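Local coordinates for protein superoxide dismutase (Chaetomium thermophilum, PDB 4BR6) that probably protects cells from superoxide, converting it to hydrogen peroxide and oxygen with the help of a bound manganese ion, at residues Trp128-Asp134 with Gln152-Gly158; Ala95-Ala99 with Val190-Phe194. All coordinates share one frame; numbering follows the deposited sequence.

Contact 1 of 2, residues Trp128-Asp134 with Gln152-Gly158; sequences WLAKDKD and QLVPLMG
Trp128 meets Gly158, Leu129 meets Met157 and Lys131 meets Val154 where the central and one outer strand of the three-stranded antiparallel sheet in the C-terminal domain run side by side, interrupted by a classic beta bulge. The backbone bonds define it: Leu156 and Met157 both face Leu129, whose O accepts from Leu156 N at 2.9 Å and, weakly, from Met157 N. Leu129 N returns a bond to Met157 O. Beyond the bulge, Lys131 and Val154 exchange a reciprocal pair, and Lys133 N reaches Gln152 O.

The apolar contacts illustrate how a bare CA makes room for a large ring. With CG anti to the carbonyl carbon (chi1 -62°), the Trp128 indole swings toward the partner strand, and Gly158 CA sits 3.8 Å from the centroid of its six-membered ring, a CH-pi contact over the face. Pro155 lies alongside, its CB 3.5 Å from Trp128 CE3. Helix 61-79 packs on Trp128 and Pro155, and the Trp128 side chain is about 10 Å from the manganese ion. On the other face of the sheet, Leu156 CD1 touches Lys131 CB, while Lys131 NZ hydrogen-bonds to Phe194 O and to O of the C-terminal Ala197.

At the polar end, Gln152 NE2 donates to Asp134 OD2 at 2.8 Å, on the anti side of the carboxylate and about 20° out of its plane. Lys133 NZ forms a salt bridge with the same oxygen from the syn side, about 30° out of the plane. A water accepts from Lys133 NZ and donates to Asp134 OD2 and Gln152 OE1. An alanine in place of Gln152 would probably leave Asp134 OD2 without its amide donor and the bridging water without one of its acceptors. Asp132 OD1 accepts from Asp134 N, an Asx turn that starts the loop.

Contact 2 of 2, residues Ala95-Ala99 with Val190-Phe194; sequences ALKKA and VAQRF
Two helices of the C-terminal domain, 94-104 and 187-195, cross almost at right angles in this contact, an example of helix packing in which small residues on one helix receive an aromatic side chain from the other. The short segments have axes 10.2 Å apart at an angle of 82°, and their closest CA atoms belong to Leu96 and Ala191. Residues 95-99 supply Ala95, Leu96 and Ala99; residues 190-194 supply Val190, Ala191 and Phe194.

Phe194 and Leu96 both reach across the interface. In Phe194, CG stands anti to the backbone N (chi1 179°), which carries the ring across to the facing helix. There the far end of the ring reaches two alanines one helical turn apart: CZ approaches Ala99 CB at 3.5 Å, and CE2 lies 4.0 Å from Ala95 CB. Ala95 O also comes near this end of the ring, while still accepting from Ala99 N within its own helix.

Leu96 divides its two methyl groups between separate neighbours. CD1 lies over a face of the Phe194 ring, 4.3 Å from the centroid and 28° off the normal, in a CH-pi contact. CD2 instead turns to the preceding helical turn, touching Val190 CG1 at 3.6 Å and Ala191 CB at 3.7 Å. The Leu96 and Val190 side chains meet roughly at right angles.

Lys131 of the sheet makes a cation-pi contact with Phe194, and Leu156 packs on both Val190 and Phe194, placing helix 187-195 against the strands. Between the two segments there is no hydrogen bond, so their mutual fit rests on methyl-to-methyl and methyl-to-ring contacts, with Leu96 wedged between an aromatic face and an aliphatic patch.

How the contacts relate
From the N terminus the chain passes the alpha-hairpin helices and reaches 95-99, the first half of contact 2. It then runs through helix 107-119 into the sheet, where contact 1 joins 128-134 to 152-158 after an excursion through strand 138-144. Only near the C terminus does 190-194 return to complete contact 2, so the short loop of contact 1 falls wholly within the long one. Their centres are 11 Å apart and they touch: Leu156 O probably accepts a hydrogen bond from Arg193 NH1, and Met157 CG packs on Val190 CG2. Helix 187-195 thus touches both the sheet and helix 94-104, tying them together.

Contact 1 of 2, residues Trp128-Asp134 with Gln152-Gly158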
loop_
_atom_site.group_PDB
_atom_site.type_symbol
_atom_site.label_atom_id
_atom_site.label_comp_id
_atom_site.label_asym_id
_atom_site.label_seq_id
_atom_site.Cartn_x
_atom_site.Cartn_y
_atom_site.Cartn_z
ATOM N N TRP B 128 -2.832 15.205 -9.857
ATOM C CA TRP B 128 -3.335 15.353 -11.210
ATOM C C TRP B 128 -4.700 15.994 -11.198
ATOM O O TRP B 128 -5.510 15.709 -10.323
ATOM C CB TRP B 128 -3.484 13.995 -11.877
ATOM C CG TRP B 128 -2.192 13.247 -12.021
ATOM C CD1 TRP B 128 -1.595 12.450 -11.100
ATOM C CD2 TRP B 128 -1.339 13.245 -13.169
ATOM N NE1 TRP B 128 -0.420 11.942 -11.601
ATOM C CE2 TRP B 128 -0.241 12.420 -12.869
ATOM C CE3 TRP B 128 -1.399 13.865 -14.419
ATOM C CZ2 TRP B 128 0.786 12.198 -13.770
ATOM C CZ3 TRP B 128 -0.377 13.641 -15.316
ATOM C CH2 TRP B 128 0.699 12.817 -14.987
ATOM N N LEU B 129 -4.937 16.871 -12.171
ATOM C CA LEU B 129 -6.280 17.173 -12.626
ATOM C C LEU B 129 -6.639 16.057 -13.607
ATOM O O LEU B 129 -5.919 15.830 -14.581
ATOM C CB LEU B 129 -6.311 18.519 -13.352
ATOM C CG LEU B 129 -7.600 18.876 -14.101
ATOM C CD1 LEU B 129 -8.791 18.919 -13.153
ATOM C CD2 LEU B 129 -7.425 20.203 -14.818
ATOM N N ALA B 130 -7.729 15.342 -13.363
ATOM C CA ALA B 130 -8.104 14.238 -14.240
ATOM C C ALA B 130 -9.565 14.342 -14.647
ATOM O O ALA B 130 -10.352 14.996 -13.972
ATOM C CB ALA B 130 -7.830 12.907 -13.584
ATOM N N LYS B 131 -9.914 13.663 -15.734
ATOM C CA LYS B 131 -11.260 13.723 -16.294
ATOM C C LYS B 131 -11.905 12.344 -16.402
ATOM O O LYS B 131 -11.350 11.434 -17.031
ATOM C CB LYS B 131 -11.211 14.350 -17.683
ATOM C CG LYS B 131 -12.574 14.572 -18.307
ATOM C CD LYS B 131 -12.445 15.232 -19.674
ATOM C CE LYS B 131 -13.793 15.603 -20.253
ATOM N NZ LYS B 131 -13.688 16.098 -21.656
ATOM N N ASP B 132 -13.085 12.197 -15.804
ATOM C CA ASP B 132 -13.827 10.935 -15.871
ATOM C C ASP B 132 -14.182 10.624 -17.316
ATOM O O ASP B 132 -14.727 11.469 -18.022
ATOM C CB ASP B 132 -15.102 11.001 -15.025
ATOM C CG ASP B 132 -15.854 9.685 -15.002
ATOM O OD1 ASP B 132 -16.519 9.363 -16.003
ATOM O OD2 ASP B 132 -15.769 8.967 -13.992
ATOM N N LYS B 133 -13.880 9.405 -17.747
ATOM C CA LYS B 133 -13.945 9.050 -19.160
ATOM C C LYS B 133 -15.363 9.002 -19.713
ATOM O O LYS B 133 -15.555 9.031 -20.930
ATOM C CB LYS B 133 -13.221 7.718 -19.419
ATOM C CG LYS B 133 -13.889 6.477 -18.830
ATOM C CD LYS B 133 -13.196 5.211 -19.325
ATOM C CE LYS B 133 -13.723 3.938 -18.684
ATOM N NZ LYS B 133 -15.154 3.676 -18.968
ATOM N N ASP B 134 -16.349 8.960 -18.819
ATOM C CA ASP B 134 -17.737 8.762 -19.210
ATOM C C ASP B 134 -18.543 10.048 -19.056
ATOM O O ASP B 134 -19.279 10.434 -19.966
ATOM C CB ASP B 134 -18.381 7.634 -18.393
ATOM C CG ASP B 134 -17.889 6.250 -18.808
ATOM O OD1 ASP B 134 -17.949 5.927 -20.010
ATOM O OD2 ASP B 134 -17.433 5.481 -17.938
ATOM N N GLN B 152 -10.796 4.549 -15.303
ATOM C CA GLN B 152 -11.956 5.438 -15.338
ATOM C C GLN B 152 -11.573 6.901 -15.515
ATOM O O GLN B 152 -12.410 7.728 -15.889
ATOM C CB GLN B 152 -12.750 5.290 -14.030
ATOM C CG GLN B 152 -14.155 5.865 -14.058
ATOM C CD GLN B 152 -15.051 5.144 -15.029
ATOM O OE1 GLN B 152 -14.790 4.003 -15.395
ATOM N NE2 GLN B 152 -16.120 5.800 -15.451
ATOM N N LEU B 153 -10.316 7.218 -15.214
ATOM C CA LEU B 153 -9.844 8.593 -15.210
ATOM C C LEU B 153 -8.708 8.811 -16.194
ATOM O O LEU B 153 -7.832 7.961 -16.355
ATOM C CB LEU B 153 -9.368 8.983 -13.819
ATOM C CG LEU B 153 -10.438 9.047 -12.738
ATOM C CD1 LEU B 153 -9.773 9.552 -11.480
ATOM C CD2 LEU B 153 -11.591 9.933 -13.161
ATOM N N VAL B 154 -8.731 9.976 -16.831
ATOM C CA VAL B 154 -7.748 10.334 -17.842
ATOM C C VAL B 154 -6.973 11.537 -17.312
ATOM O O VAL B 154 -7.576 12.531 -16.908
ATOM C CB VAL B 154 -8.428 10.689 -19.191
ATOM C CG1 VAL B 154 -7.377 10.818 -20.289
ATOM C CG2 VAL B 154 -9.489 9.635 -19.572
ATOM N N PRO B 155 -5.641 11.451 -17.280
ATOM C CA PRO B 155 -4.924 12.599 -16.710
ATOM C C PRO B 155 -4.864 13.784 -17.687
ATOM O O PRO B 155 -4.701 13.559 -18.885
ATOM C CB PRO B 155 -3.529 12.027 -16.432
ATOM C CG PRO B 155 -3.374 10.895 -17.422
ATOM C CD PRO B 155 -4.740 10.331 -17.616
ATOM N N LEU B 156 -4.981 15.011 -17.183
ATOM C CA LEU B 156 -4.980 16.198 -18.033
ATOM C C LEU B 156 -3.837 17.148 -17.666
ATOM O O LEU B 156 -3.300 17.852 -18.509
ATOM C CB LEU B 156 -6.305 16.948 -17.905
ATOM C CG LEU B 156 -7.593 16.250 -18.324
ATOM C CD1 LEU B 156 -8.721 17.274 -18.317
ATOM C CD2 LEU B 156 -7.488 15.555 -19.692
ATOM N N MET B 157 -3.500 17.201 -16.388
ATOM C CA MET B 157 -2.478 18.123 -15.923
ATOM C C MET B 157 -1.881 17.561 -14.645
ATOM O O MET B 157 -2.597 17.362 -13.676
ATOM C CB MET B 157 -3.099 19.498 -15.672
ATOM C CG MET B 157 -2.096 20.621 -15.492
ATOM S SD MET B 157 -1.172 20.516 -13.948
ATOM C CE MET B 157 -2.397 21.101 -12.758
ATOM N N GLY B 158 -0.578 17.298 -14.654
ATOM C CA GLY B 158 0.100 16.740 -13.500
ATOM C C GLY B 158 1.143 17.667 -12.910
ATOM O O GLY B 158 1.757 18.459 -13.624
HETATM O O HOH W 1 -16.973 2.816 -17.024
#

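Contact 2 of 2, residues Ala95-Ala99 with Val190-Phe194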
loop_
_atom_site.group_PDB
_atom_site.type_symbol
_atom_site.label_atom_id
_atom_site.label_comp_id
_atom_site.label_asym_id
_atom_site.label_seq_id
_atom_site.Cartn_x
_atom_site.Cartn_y
_atom_site.Cartn_z
ATOM N N ALA B 95 -13.691 25.903 -23.312
ATOM C CA ALA B 95 -14.449 24.801 -22.725
ATOM C C ALA B 95 -13.803 24.301 -21.455
ATOM O O ALA B 95 -14.484 23.799 -20.564
ATOM C CB ALA B 95 -14.573 23.645 -23.715
ATOM N N LEU B 96 -12.484 24.419 -21.387
ATOM C CA LEU B 96 -11.750 23.948 -20.231
ATOM C C LEU B 96 -12.109 24.811 -19.031
ATOM O O LEU B 96 -12.521 24.282 -17.994
ATOM C CB LEU B 96 -10.249 23.968 -20.498
ATOM C CG LEU B 96 -9.329 23.458 -19.383
ATOM C CD1 LEU B 96 -9.807 22.148 -18.773
ATOM C CD2 LEU B 96 -7.957 23.286 -19.975
ATOM N N LYS B 97 -11.980 26.132 -19.194
ATOM C CA LYS B 97 -12.289 27.094 -18.134
ATOM C C LYS B 97 -13.689 26.883 -17.565
ATOM O O LYS B 97 -13.887 26.955 -16.345
ATOM C CB LYS B 97 -12.142 28.533 -18.641
ATOM C CG LYS B 97 -12.696 29.598 -17.683
ATOM C CD LYS B 97 -11.965 30.936 -17.851
ATOM C CE LYS B 97 -12.384 31.993 -16.825
ATOM N NZ LYS B 97 -13.743 32.545 -17.087
ATOM N N LYS B 98 -14.652 26.626 -18.449
ATOM C CA LYS B 98 -16.025 26.399 -18.030
ATOM C C LYS B 98 -16.154 25.081 -17.277
ATOM O O LYS B 98 -16.991 24.951 -16.381
ATOM C CB LYS B 98 -16.981 26.421 -19.227
ATOM C CG LYS B 98 -17.275 27.819 -19.761
ATOM C CD LYS B 98 -18.776 28.062 -19.998
ATOM C CE LYS B 98 -19.555 28.239 -18.686
ATOM N NZ LYS B 98 -20.975 28.680 -18.877
ATOM N N ALA B 99 -15.334 24.102 -17.648
ATOM C CA ALA B 99 -15.350 22.797 -16.985
ATOM C C ALA B 99 -14.704 22.901 -15.612
ATOM O O ALA B 99 -15.194 22.322 -14.638
ATOM C CB ALA B 99 -14.627 21.752 -17.820
ATOM N N VAL B 190 -3.145 21.095 -21.817
ATOM C CA VAL B 190 -4.231 20.556 -20.997
ATOM C C VAL B 190 -5.551 20.567 -21.753
ATOM O O VAL B 190 -6.310 19.616 -21.688
ATOM C CB VAL B 190 -4.405 21.369 -19.696
ATOM C CG1 VAL B 190 -5.553 20.809 -18.845
ATOM C CG2 VAL B 190 -3.097 21.397 -18.927
ATOM N N ALA B 191 -5.818 21.651 -22.469
ATOM C CA ALA B 191 -7.073 21.793 -23.194
ATOM C C ALA B 191 -7.138 20.847 -24.384
ATOM O O ALA B 191 -8.224 20.428 -24.793
ATOM C CB ALA B 191 -7.245 23.231 -23.651
ATOM N N GLN B 192 -5.983 20.525 -24.953
ATOM C CA GLN B 192 -5.910 19.515 -26.003
ATOM C C GLN B 192 -6.317 18.167 -25.442
ATOM O O GLN B 192 -7.160 17.485 -26.012
ATOM C CB GLN B 192 -4.500 19.442 -26.589
ATOM C CG GLN B 192 -4.262 20.391 -27.752
ATOM C CD GLN B 192 -2.866 20.969 -27.782
ATOM O OE1 GLN B 192 -1.877 20.279 -27.516
ATOM N NE2 GLN B 192 -2.776 22.255 -28.105
ATOM N N ARG B 193 -5.727 17.791 -24.313
ATOM C CA ARG B 193 -6.067 16.538 -23.649
ATOM C C ARG B 193 -7.545 16.517 -23.284
ATOM O O ARG B 193 -8.223 15.501 -23.450
ATOM C CB ARG B 193 -5.232 16.376 -22.382
ATOM C CG ARG B 193 -3.757 16.297 -22.651
ATOM C CD ARG B 193 -2.974 16.398 -21.366
ATOM N NE ARG B 193 -1.553 16.152 -21.571
ATOM C CZ ARG B 193 -0.617 16.359 -20.649
ATOM N NH1 ARG B 193 -0.944 16.820 -19.451
ATOM N NH2 ARG B 193 0.650 16.102 -20.929
ATOM N N PHE B 194 -8.027 17.653 -22.787
ATOM C CA PHE B 194 -9.421 17.802 -22.385
ATOM C C PHE B 194 -10.370 17.506 -23.541
ATOM O O PHE B 194 -11.460 16.973 -23.336
ATOM C CB PHE B 194 -9.683 19.221 -21.878
ATOM C CG PHE B 194 -11.113 19.471 -21.466
ATOM C CD1 PHE B 194 -11.579 19.058 -20.230
ATOM C CD2 PHE B 194 -11.991 20.132 -22.311
ATOM C CE1 PHE B 194 -12.871 19.295 -19.850
ATOM C CE2 PHE B 194 -13.299 20.361 -21.922
ATOM C CZ PHE B 194 -13.731 19.942 -20.690
#